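Local coordinates for S-M checkpoint control protein rad4 (Schizosaccharomyces pombe, PDB 4BU0) that is an essential DNA replication and S-M checkpoint protein whose tandem BRCT1,2 domains bind phosphorylated Crb2 to assemble the DNA damage checkpoint apparatus, at residues I17-K20 / Q21-I25; V77-E80 / S81-Q84; R117-I120 / E121-L125. All blocks are in the same frame, centred on the assembly; numbering follows the deposited sequence. Where two conformers were deposited one is given.

Contact 1. Residues I17-K20 / Q21-I25; sequences IDLK and QRTEI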
ATOM      1  N   ILE A  17      -8.451  -7.192   4.638  1.00 11.42           N
ATOM      2  CA  ILE A  17      -8.458  -7.149   6.085  1.00 10.88           C
ATOM      3  C   ILE A  17      -9.086  -8.474   6.510  1.00 14.62           C
ATOM      4  O   ILE A  17     -10.154  -8.808   5.998  1.00 14.25           O
ATOM      5  CB  ILE A  17      -9.199  -5.911   6.661  1.00 12.26           C
ATOM      6  CG1 ILE A  17      -8.561  -4.582   6.130  1.00 12.60           C
ATOM      7  CG2 ILE A  17      -9.193  -5.945   8.192  1.00 11.98           C
ATOM      8  CD1 ILE A  17      -7.125  -4.276   6.661  1.00 13.65           C
ATOM      9  N   ASP A  18      -8.421  -9.208   7.409  1.00 15.27           N
ATOM     10  CA  ASP A  18      -8.907 -10.506   7.904  0.62 15.64           C
ATOM     11  C   ASP A  18     -10.264 -10.345   8.609  1.00 18.50           C
ATOM     12  O   ASP A  18     -10.553  -9.277   9.159  1.00 16.83           O
ATOM     13  CB  ASP A  18      -7.877 -11.128   8.852  0.62 17.72           C
ATOM     14  CG  ASP A  18      -6.553 -11.541   8.211  0.62 29.98           C
ATOM     15  OD1 ASP A  18      -6.458 -11.522   6.957  0.62 30.29           O
ATOM     16  OD2 ASP A  18      -5.618 -11.896   8.961  0.62 37.40           O
ATOM     17  N   LEU A  19     -11.103 -11.397   8.598  1.00 15.58           N
ATOM     18  CA  LEU A  19     -12.438 -11.350   9.203  1.00 15.56           C
ATOM     19  C   LEU A  19     -12.483 -10.794  10.634  1.00 16.59           C
ATOM     20  O   LEU A  19     -13.334  -9.950  10.906  1.00 14.86           O
ATOM     21  CB  LEU A  19     -13.084 -12.752   9.187  1.00 16.75           C
ATOM     22  CG  LEU A  19     -14.501 -12.852   9.804  1.00 22.14           C
ATOM     23  CD1 LEU A  19     -15.529 -11.984   9.038  1.00 22.76           C
ATOM     24  CD2 LEU A  19     -14.974 -14.300   9.824  1.00 26.79           C
ATOM     25  N   LYS A  20     -11.595 -11.244  11.542  1.00 14.04           N
ATOM     26  CA  LYS A  20     -11.623 -10.787  12.932  1.00 14.55           C
ATOM     27  C   LYS A  20     -11.450  -9.257  12.993  1.00 16.46           C
ATOM     28  O   LYS A  20     -12.252  -8.558  13.625  1.00 15.69           O
ATOM     29  CB  LYS A  20     -10.530 -11.504  13.748  1.00 18.50           C
ATOM     30  CG  LYS A  20     -10.486 -11.104  15.214  1.00 28.42           C
ATOM     31  CD  LYS A  20      -9.346 -11.821  15.946  1.00 35.60           C
ATOM     32  CE  LYS A  20      -9.233 -11.414  17.399  1.00 48.00           C
ATOM     33  NZ  LYS A  20     -10.311 -12.011  18.235  1.00 57.32           N
ATOM     34  N   GLN A  21     -10.428  -8.757  12.297  1.00 14.24           N
ATOM     35  CA  GLN A  21     -10.146  -7.320  12.294  1.00 13.78           C
ATOM     36  C   GLN A  21     -11.243  -6.550  11.547  1.00 14.79           C
ATOM     37  O   GLN A  21     -11.618  -5.464  12.009  1.00 14.85           O
ATOM     38  CB  GLN A  21      -8.760  -7.050  11.691  1.00 15.63           C
ATOM     39  CG  GLN A  21      -8.321  -5.594  11.764  1.00 27.67           C
ATOM     40  CD  GLN A  21      -6.856  -5.412  12.082  1.00 50.86           C
ATOM     41  OE1 GLN A  21      -5.989  -6.131  11.582  1.00 50.82           O
ATOM     42  NE2 GLN A  21      -6.547  -4.410  12.895  1.00 42.14           N
ATOM     43  N   ARG A  22     -11.770  -7.095  10.436  1.00 12.33           N
ATOM     44  CA  ARG A  22     -12.847  -6.448   9.686  1.00 12.47           C
ATOM     45  C   ARG A  22     -14.108  -6.304  10.553  1.00 15.04           C
ATOM     46  O   ARG A  22     -14.819  -5.294  10.478  1.00 14.15           O
ATOM     47  CB  ARG A  22     -13.172  -7.270   8.432  1.00 17.25           C
ATOM     48  CG  ARG A  22     -13.215  -6.508   7.137  1.00 28.79           C
ATOM     49  CD  ARG A  22     -13.159  -7.459   5.949  1.00 34.70           C
ATOM     50  NE  ARG A  22     -14.240  -8.454   5.967  1.00 46.06           N
ATOM     51  CZ  ARG A  22     -14.072  -9.773   5.896  1.00 54.82           C
ATOM     52  NH1 ARG A  22     -12.854 -10.294   5.805  1.00 33.70           N
ATOM     53  NH2 ARG A  22     -15.122 -10.579   5.909  1.00 53.11           N
ATOM     54  N   THR A  23     -14.426  -7.345  11.358  1.00 12.94           N
ATOM     55  CA  THR A  23     -15.587  -7.313  12.237  1.00 12.64           C
ATOM     56  C   THR A  23     -15.385  -6.247  13.307  1.00 13.05           C
ATOM     57  O   THR A  23     -16.313  -5.487  13.589  1.00 13.48           O
ATOM     58  CB  THR A  23     -15.803  -8.709  12.840  1.00 17.55           C
ATOM     59  OG1 THR A  23     -15.980  -9.630  11.759  1.00 17.46           O
ATOM     60  CG2 THR A  23     -17.022  -8.765  13.746  1.00 20.12           C
ATOM     61  N   GLU A  24     -14.162  -6.139  13.870  1.00 10.74           N
ATOM     62  CA  GLU A  24     -13.867  -5.129  14.891  1.00 10.98           C
ATOM     63  C   GLU A  24     -14.057  -3.721  14.297  1.00 12.83           C
ATOM     64  O   GLU A  24     -14.708  -2.858  14.896  1.00 11.63           O
ATOM     65  CB  GLU A  24     -12.415  -5.298  15.385  1.00 12.92           C
ATOM     66  CG  GLU A  24     -11.984  -4.212  16.342  1.00 17.48           C
ATOM     67  CD  GLU A  24     -10.522  -4.203  16.726  1.00 17.24           C
ATOM     68  OE1 GLU A  24      -9.730  -4.938  16.094  1.00 22.54           O
ATOM     69  OE2 GLU A  24     -10.164  -3.424  17.632  1.00 17.75           O
ATOM     70  N   ILE A  25     -13.495  -3.520  13.100  1.00 10.65           N
ATOM     71  CA  ILE A  25     -13.569  -2.224  12.418  1.00  9.48           C
ATOM     72  C   ILE A  25     -15.014  -1.860  12.096  1.00 10.44           C
ATOM     73  O   ILE A  25     -15.410  -0.731  12.380  1.00 10.94           O
ATOM     74  CB  ILE A  25     -12.686  -2.249  11.147  1.00 11.53           C
ATOM     75  CG1 ILE A  25     -11.198  -2.181  11.548  1.00 11.95           C
ATOM     76  CG2 ILE A  25     -13.082  -1.086  10.175  1.00 11.75           C
ATOM     77  CD1 ILE A  25     -10.219  -2.636  10.410  1.00 13.15           C
TER
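Arg22 folds back along the start of its helix and hydrogen-bonds through NH1 to Ile17 O, at 3.1 Å. The N-H...O angle of 166° shows a nearly straight bond. Ile17 O lies at the edge of the guanidinium, in its plane, and NH1 in turn lies in the carbonyl plane. The bend that permits this return is at the third torsion, chi3 57°, which turns the guanidinium back so that one face lies against Leu19 CA.

A second side-chain bond doubles a helical one. Thr23 OG1 approaches Leu19 O to 2.8 Å, while Thr23 N reaches the same oxygen at 2.9 Å. The two donors come from opposite faces of the carbonyl plane, the hydroxyl standing 37° above it. Backbone bonds from Arg22 N to Asp18 O and from Glu24 N to Lys20 O complete the first turn. Asp18 occupies the N-cap position, but its carboxylate makes no capping bond.

The remaining contacts are van der Waals. Ile17 CG2 lies 3.7 Å from Gln21 CG and 4.1 Å from Ile25 CD1, an apolar pair, and the CD1 methyl of Leu19 sits beside the polar ends of Arg22 (NH2, 3.5 Å) and Thr23 (OG1). With an alanine in the place of Arg22, Ile17 O would probably lose its NH1 donor and a gap would open beside Leu19.

The segment starts the helix 19-31 of the beta-alpha-beta unit between strands 11-15 and 35-36. Ile17 and Ile25 pack on Ile48 of strand 46-49, Arg22 and Ile25 on Cys14 of strand 11-15, and Glu24 pairs with Lys28 one turn further along the helix.

Contact 2. Residues V77-E80 / S81-Q84; sequences VLYE and SWVQ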
ATOM      1  N   VAL A  77      -7.886   2.789  17.151  1.00  7.66           N
ATOM      2  CA  VAL A  77      -7.251   3.837  17.932  1.00  7.29           C
ATOM      3  C   VAL A  77      -8.244   5.005  18.175  1.00  9.99           C
ATOM      4  O   VAL A  77      -8.350   5.528  19.300  1.00 10.58           O
ATOM      5  CB  VAL A  77      -5.923   4.321  17.287  1.00 11.67           C
ATOM      6  CG1 VAL A  77      -5.380   5.563  17.986  1.00 12.11           C
ATOM      7  CG2 VAL A  77      -4.873   3.200  17.317  1.00 11.58           C
ATOM      8  N   LEU A  78      -8.974   5.427  17.130  1.00  7.33           N
ATOM      9  CA  LEU A  78      -9.927   6.515  17.318  1.00  7.83           C
ATOM     10  C   LEU A  78     -11.054   6.097  18.283  1.00  8.63           C
ATOM     11  O   LEU A  78     -11.423   6.867  19.190  1.00  8.42           O
ATOM     12  CB  LEU A  78     -10.519   6.885  15.949  1.00  7.64           C
ATOM     13  CG  LEU A  78     -11.664   7.886  15.978  1.00  9.01           C
ATOM     14  CD1 LEU A  78     -11.166   9.274  16.505  1.00 10.44           C
ATOM     15  CD2 LEU A  78     -12.245   8.039  14.569  1.00 10.49           C
ATOM     16  N   TYR A  79     -11.568   4.869  18.099  1.00  7.87           N
ATOM     17  CA  TYR A  79     -12.610   4.365  18.998  1.00  7.51           C
ATOM     18  C   TYR A  79     -12.125   4.370  20.443  1.00 10.55           C
ATOM     19  O   TYR A  79     -12.863   4.804  21.333  1.00 10.36           O
ATOM     20  CB  TYR A  79     -12.961   2.933  18.594  1.00  8.50           C
ATOM     21  CG  TYR A  79     -14.074   2.355  19.430  1.00 10.26           C
ATOM     22  CD1 TYR A  79     -15.403   2.594  19.108  1.00 10.49           C
ATOM     23  CD2 TYR A  79     -13.799   1.539  20.522  1.00 10.65           C
ATOM     24  CE1 TYR A  79     -16.435   2.038  19.848  1.00 11.98           C
ATOM     25  CE2 TYR A  79     -14.827   0.962  21.264  1.00 11.32           C
ATOM     26  CZ  TYR A  79     -16.141   1.237  20.939  1.00 12.70           C
ATOM     27  OH  TYR A  79     -17.163   0.662  21.663  1.00 13.72           O
ATOM     28  N   GLU A  80     -10.870   3.920  20.675  1.00  8.70           N
ATOM     29  CA  GLU A  80     -10.357   3.901  22.038  1.00  9.26           C
ATOM     30  C   GLU A  80     -10.339   5.285  22.674  1.00 12.12           C
ATOM     31  O   GLU A  80     -10.743   5.446  23.831  1.00 13.32           O
ATOM     32  CB  GLU A  80      -8.956   3.300  22.040  1.00 11.28           C
ATOM     33  CG  GLU A  80      -8.509   2.915  23.436  1.00 15.39           C
ATOM     34  CD  GLU A  80      -9.388   1.855  24.078  1.00 32.72           C
ATOM     35  OE1 GLU A  80      -9.895   0.955  23.363  1.00 29.77           O
ATOM     36  OE2 GLU A  80      -9.621   1.971  25.299  1.00 33.10           O
ATOM     37  N   SER A  81      -9.921   6.313  21.920  1.00  9.99           N
ATOM     38  CA  SER A  81      -9.889   7.666  22.466  0.57  9.86           C
ATOM     39  C   SER A  81     -11.292   8.153  22.776  1.00 12.55           C
ATOM     40  O   SER A  81     -11.544   8.714  23.854  1.00 13.30           O
ATOM     41  CB  SER A  81      -9.208   8.629  21.497  0.57 14.20           C
ATOM     42  OG  SER A  81      -7.802   8.456  21.499  0.57 22.37           O
ATOM     43  N   TRP A  82     -12.226   7.904  21.866  1.00  8.60           N
ATOM     44  CA  TRP A  82     -13.596   8.337  22.016  1.00  8.88           C
ATOM     45  C   TRP A  82     -14.312   7.671  23.206  1.00 11.74           C
ATOM     46  O   TRP A  82     -14.964   8.367  23.986  1.00 11.01           O
ATOM     47  CB  TRP A  82     -14.315   8.008  20.710  1.00  9.71           C
ATOM     48  CG  TRP A  82     -15.759   8.382  20.715  1.00 10.33           C
ATOM     49  CD1 TRP A  82     -16.279   9.644  20.800  1.00 13.00           C
ATOM     50  CD2 TRP A  82     -16.865   7.497  20.538  1.00 10.76           C
ATOM     51  NE1 TRP A  82     -17.650   9.595  20.684  1.00 13.17           N
ATOM     52  CE2 TRP A  82     -18.036   8.292  20.515  1.00 14.59           C
ATOM     53  CE3 TRP A  82     -16.981   6.107  20.362  1.00 13.90           C
ATOM     54  CZ2 TRP A  82     -19.304   7.742  20.306  1.00 15.86           C
ATOM     55  CZ3 TRP A  82     -18.240   5.566  20.151  1.00 16.98           C
ATOM     56  CH2 TRP A  82     -19.389   6.375  20.171  1.00 17.80           C
ATOM     57  N   VAL A  83     -14.166   6.345  23.344  1.00 10.11           N
ATOM     58  CA  VAL A  83     -14.900   5.661  24.435  1.00 10.30           C
ATOM     59  C   VAL A  83     -14.323   5.976  25.810  1.00 15.27           C
ATOM     60  O   VAL A  83     -15.022   5.777  26.822  1.00 15.48           O
ATOM     61  CB  VAL A  83     -15.017   4.146  24.243  1.00 14.08           C
ATOM     62  CG1 VAL A  83     -15.876   3.823  23.031  1.00 15.84           C
ATOM     63  CG2 VAL A  83     -13.654   3.416  24.233  1.00 13.49           C
ATOM     64  N   GLN A  84     -13.082   6.452  25.854  1.00 13.28           N
ATOM     65  CA  GLN A  84     -12.430   6.873  27.109  1.00 13.93           C
ATOM     66  C   GLN A  84     -12.715   8.344  27.451  1.00 20.07           C
ATOM     67  O   GLN A  84     -12.202   8.839  28.470  1.00 21.14           O
ATOM     68  CB  GLN A  84     -10.921   6.638  27.068  1.00 15.25           C
ATOM     69  CG  GLN A  84     -10.582   5.173  26.994  1.00 15.82           C
ATOM     70  CD  GLN A  84      -9.128   4.920  27.273  1.00 26.40           C
ATOM     71  OE1 GLN A  84      -8.473   5.658  28.025  1.00 25.96           O
ATOM     72  NE2 GLN A  84      -8.644   3.795  26.792  1.00 21.43           N
TER
HETATM   73  O   HOH W   1      -6.400   6.027  21.176  1.00 22.32           O
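Two first torsions bring Tyr79 and Val83 face to methyl: Tyr79 swings CG away from its backbone N (chi1 -177°), and Val83 points CG1 opposite its carbonyl carbon (chi1 -66°). CG1 consequently settles over one face of the phenol ring, 3.6 Å from its centroid and 21° off the normal, which identifies a CH-pi contact. It is displaced toward the hydroxyl end, as its 3.3 Å approach to Tyr79 CZ shows.

Trp82 meets the same ring differently. Tyr79 CE1 lies at the edge of the indole, near its plane, 4.0 Å from Trp82 CZ3. The ring centroids are 6.0 Å apart and the planes oblique; the contact is an apolar one.

On another side of the helix, Gln84 NE2 donates to Glu80 OE2 at 2.6 Å, a short bond. It uses the carboxylate lone pair turned away from the other oxygen, and OE2 lies in the amide plane. Carboxylate and amide planes themselves are strongly twisted against each other. A water donates to Val77 O (2.8 Å) and, in the Ser81 conformer given, also to Ser81 OG, which is hydrogen-bonded to Glu86 OE1 too.

Residues 77-83 form the last turns of helix 74-83, with Val83 N bonded to Tyr79 O at 2.8 Å, and Gln84 follows just beyond its end. The helix lies against helix 19-31: Tyr79 packs on Lys28 and hydrogen-bonds through OH to Lys31 NZ, and Trp82 touches the Lys31 side chain as well. Leu78, buried, packs on Leu7 in the N-terminal loop, and Trp82 reaches Pro6 and Leu32.

Contact 3. Residues R117-I120 / E121-L125; sequences RSRI and ENYVL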
ATOM      1  N   ARG A 117      21.151   4.703  -6.298  1.00 13.08           N
ATOM      2  CA  ARG A 117      20.786   3.405  -5.764  1.00 11.50           C
ATOM      3  C   ARG A 117      20.470   3.452  -4.266  1.00 14.71           C
ATOM      4  O   ARG A 117      19.428   2.961  -3.837  1.00 14.67           O
ATOM      5  CB  ARG A 117      21.927   2.421  -6.037  1.00 12.60           C
ATOM      6  CG  ARG A 117      21.560   1.016  -5.692  1.00 16.13           C
ATOM      7  CD  ARG A 117      22.724   0.101  -5.980  1.00 23.05           C
ATOM      8  NE  ARG A 117      22.251  -1.260  -5.814  1.00 26.26           N
ATOM      9  CZ  ARG A 117      22.181  -2.170  -6.777  1.00 25.10           C
ATOM     10  NH1 ARG A 117      22.637  -1.897  -7.996  1.00 16.82           N
ATOM     11  NH2 ARG A 117      21.664  -3.357  -6.530  1.00 21.39           N
ATOM     12  N   SER A 118      21.366   4.051  -3.451  1.00 11.20           N
ATOM     13  CA  SER A 118      21.116   4.099  -2.018  0.56 10.62           C
ATOM     14  C   SER A 118      20.019   5.112  -1.651  1.00 14.49           C
ATOM     15  O   SER A 118      19.349   4.928  -0.623  1.00 15.22           O
ATOM     16  CB  SER A 118      22.395   4.405  -1.262  0.56 14.22           C
ATOM     17  OG  SER A 118      23.303   3.316  -1.321  0.56 16.57           O
ATOM     18  N   ARG A 119      19.822   6.164  -2.479  1.00 12.30           N
ATOM     19  CA  ARG A 119      18.745   7.128  -2.261  0.56 12.51           C
ATOM     20  C   ARG A 119      17.392   6.399  -2.444  1.00 14.17           C
ATOM     21  O   ARG A 119      16.467   6.584  -1.645  1.00 13.54           O
ATOM     22  CB  ARG A 119      18.897   8.303  -3.236  0.56 14.50           C
ATOM     23  CG  ARG A 119      17.800   9.356  -3.166  0.56 20.51           C
ATOM     24  CD  ARG A 119      18.173  10.561  -4.014  0.56 30.37           C
ATOM     25  NE  ARG A 119      16.998  11.207  -4.600  0.56 41.69           N
ATOM     26  CZ  ARG A 119      16.336  12.212  -4.037  0.56 59.93           C
ATOM     27  NH1 ARG A 119      16.718  12.693  -2.861  0.56 48.18           N
ATOM     28  NH2 ARG A 119      15.274  12.733  -4.639  0.56 50.23           N
ATOM     29  N   ILE A 120      17.297   5.536  -3.479  1.00 10.87           N
ATOM     30  CA  ILE A 120      16.062   4.759  -3.710  1.00  9.78           C
ATOM     31  C   ILE A 120      15.781   3.885  -2.479  1.00 10.20           C
ATOM     32  O   ILE A 120      14.655   3.839  -1.964  1.00 10.56           O
ATOM     33  CB  ILE A 120      16.182   3.920  -5.005  1.00 12.33           C
ATOM     34  CG1 ILE A 120      16.154   4.870  -6.234  1.00 13.05           C
ATOM     35  CG2 ILE A 120      15.032   2.893  -5.108  1.00 11.48           C
ATOM     36  CD1 ILE A 120      16.668   4.192  -7.539  1.00 16.68           C
ATOM     37  N   GLU A 121      16.823   3.156  -2.009  1.00  9.58           N
ATOM     38  CA  GLU A 121      16.681   2.321  -0.824  1.00  9.16           C
ATOM     39  C   GLU A 121      16.141   3.124   0.370  1.00 12.02           C
ATOM     40  O   GLU A 121      15.203   2.679   1.033  1.00 11.98           O
ATOM     41  CB  GLU A 121      18.022   1.667  -0.484  1.00 10.23           C
ATOM     42  CG  GLU A 121      18.016   0.857   0.798  1.00 13.72           C
ATOM     43  CD  GLU A 121      19.325   0.143   1.083  1.00 16.21           C
ATOM     44  OE1 GLU A 121      20.191   0.079   0.179  1.00 14.93           O
ATOM     45  OE2 GLU A 121      19.462  -0.378   2.217  1.00 17.67           O
ATOM     46  N   ASN A 122      16.696   4.327   0.596  1.00 11.30           N
ATOM     47  CA  ASN A 122      16.219   5.161   1.689  1.00 11.99           C
ATOM     48  C   ASN A 122      14.742   5.550   1.516  1.00 12.06           C
ATOM     49  O   ASN A 122      13.980   5.513   2.485  1.00 12.77           O
ATOM     50  CB  ASN A 122      17.063   6.428   1.783  1.00 14.42           C
ATOM     51  CG  ASN A 122      16.859   7.163   3.081  1.00 39.87           C
ATOM     52  OD1 ASN A 122      17.117   6.638   4.166  1.00 40.56           O
ATOM     53  ND2 ASN A 122      16.362   8.382   2.994  1.00 34.99           N
ATOM     54  N   TYR A 123      14.335   5.929   0.289  1.00  9.86           N
ATOM     55  CA  TYR A 123      12.927   6.314   0.086  1.00 10.86           C
ATOM     56  C   TYR A 123      11.963   5.149   0.269  1.00 12.69           C
ATOM     57  O   TYR A 123      10.848   5.348   0.771  1.00 12.10           O
ATOM     58  CB  TYR A 123      12.713   6.905  -1.305  1.00 14.36           C
ATOM     59  CG  TYR A 123      13.006   8.380  -1.380  1.00 21.65           C
ATOM     60  CD1 TYR A 123      12.065   9.321  -0.968  1.00 24.73           C
ATOM     61  CD2 TYR A 123      14.205   8.844  -1.902  1.00 24.60           C
ATOM     62  CE1 TYR A 123      12.329  10.688  -1.039  1.00 29.05           C
ATOM     63  CE2 TYR A 123      14.480  10.210  -1.981  1.00 27.58           C
ATOM     64  CZ  TYR A 123      13.539  11.128  -1.549  1.00 38.11           C
ATOM     65  OH  TYR A 123      13.811  12.475  -1.644  1.00 46.18           O
ATOM     66  N   VAL A 124      12.359   3.924  -0.146  1.00  9.34           N
ATOM     67  CA  VAL A 124      11.509   2.761   0.057  1.00  9.21           C
ATOM     68  C   VAL A 124      11.255   2.570   1.539  1.00 13.43           C
ATOM     69  O   VAL A 124      10.122   2.353   1.943  1.00 13.75           O
ATOM     70  CB  VAL A 124      12.184   1.505  -0.561  1.00 11.23           C
ATOM     71  CG1 VAL A 124      11.496   0.204  -0.104  1.00 11.04           C
ATOM     72  CG2 VAL A 124      12.193   1.614  -2.089  1.00 10.90           C
ATOM     73  N   LEU A 125      12.326   2.680   2.362  1.00 11.92           N
ATOM     74  CA  LEU A 125      12.182   2.469   3.802  1.00 12.96           C
ATOM     75  C   LEU A 125      11.380   3.600   4.453  1.00 13.67           C
ATOM     76  O   LEU A 125      10.516   3.322   5.288  1.00 14.12           O
ATOM     77  CB  LEU A 125      13.573   2.353   4.439  1.00 13.32           C
ATOM     78  CG  LEU A 125      14.405   1.148   3.990  1.00 18.08           C
ATOM     79  CD1 LEU A 125      15.805   1.236   4.551  1.00 18.93           C
ATOM     80  CD2 LEU A 125      13.783  -0.154   4.427  1.00 18.73           C
TER
HETATM   81  O   HOH W   2      22.446   1.550   0.571  1.00 21.55           O
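Tyr123 sets the CE2 corner of its ring over the guanidinium face of Arg119, 3.4 Å above the plane and over its centre. With the two planes 78° apart, the ring meets the guanidinium by its rim, and the ring face is not involved. The side chains run side by side in the same direction. Arg119 leaves the backbone with CG anti to N (chi1 177°), which brings CG into the plane of the tyrosine ring, 3.6 Å from Tyr123 CE2. Arg119 was deposited in two conformers, so this overlap describes one of them and is correspondingly tentative. Nearer the backbone, Tyr123 CD2 comes 3.2 Å from Arg119 O at the ring edge, the oxygen that also accepts from Tyr123 N at 3.0 Å. Beyond the segment Tyr123 meets Trp169 edge-to-face.

A polar link runs along another side of the helix. One water donates to Glu121 OE1 at 2.7 Å and lies 2.7 Å from Ser118 OG in the conformer given; Ser118 OG is also bonded to Gln114.

The inward side is apolar. Ile120 CG2 and Val124 CG2 stand 4.3 Å apart, a loose touch beside the bond from Val124 N to Ile120 O. Ile120 packs on Leu109 of strand 106-110 and Val124 on Val107 of the same strand.

Arg117 belongs to the binding site: NH2 hydrogen-bonds the modified side chain of the bound Crb2 phosphopeptide, while NH1 is fixed by Ile112 O. Here the N-terminal part of the helix after strand 106-110 supplies a basic side chain to the phosphopeptide site of this BRCT domain.

How the contacts relate
Contacts 1 and 2 belong to BRCT 1, their centres about 17 Å apart and nearest atoms about 7 Å, on helices 19-31 and 74-83 that touch through Tyr79 and Trp82. Contact 3 lies in BRCT 2, its centre about 33 Å from that of contact 1 and 36 Å from that of contact 2. Contacts 1 and 3 nevertheless occupy matching places, each on the helix of a beta-alpha-beta unit. In both, an arginine bonds through NH1 to an isoleucine carbonyl five residues earlier, Arg22 to Ile17 and Arg117 to Ile112. Arg117 also holds the bound phosphopeptide, consistent with a comparable pocket at Arg22.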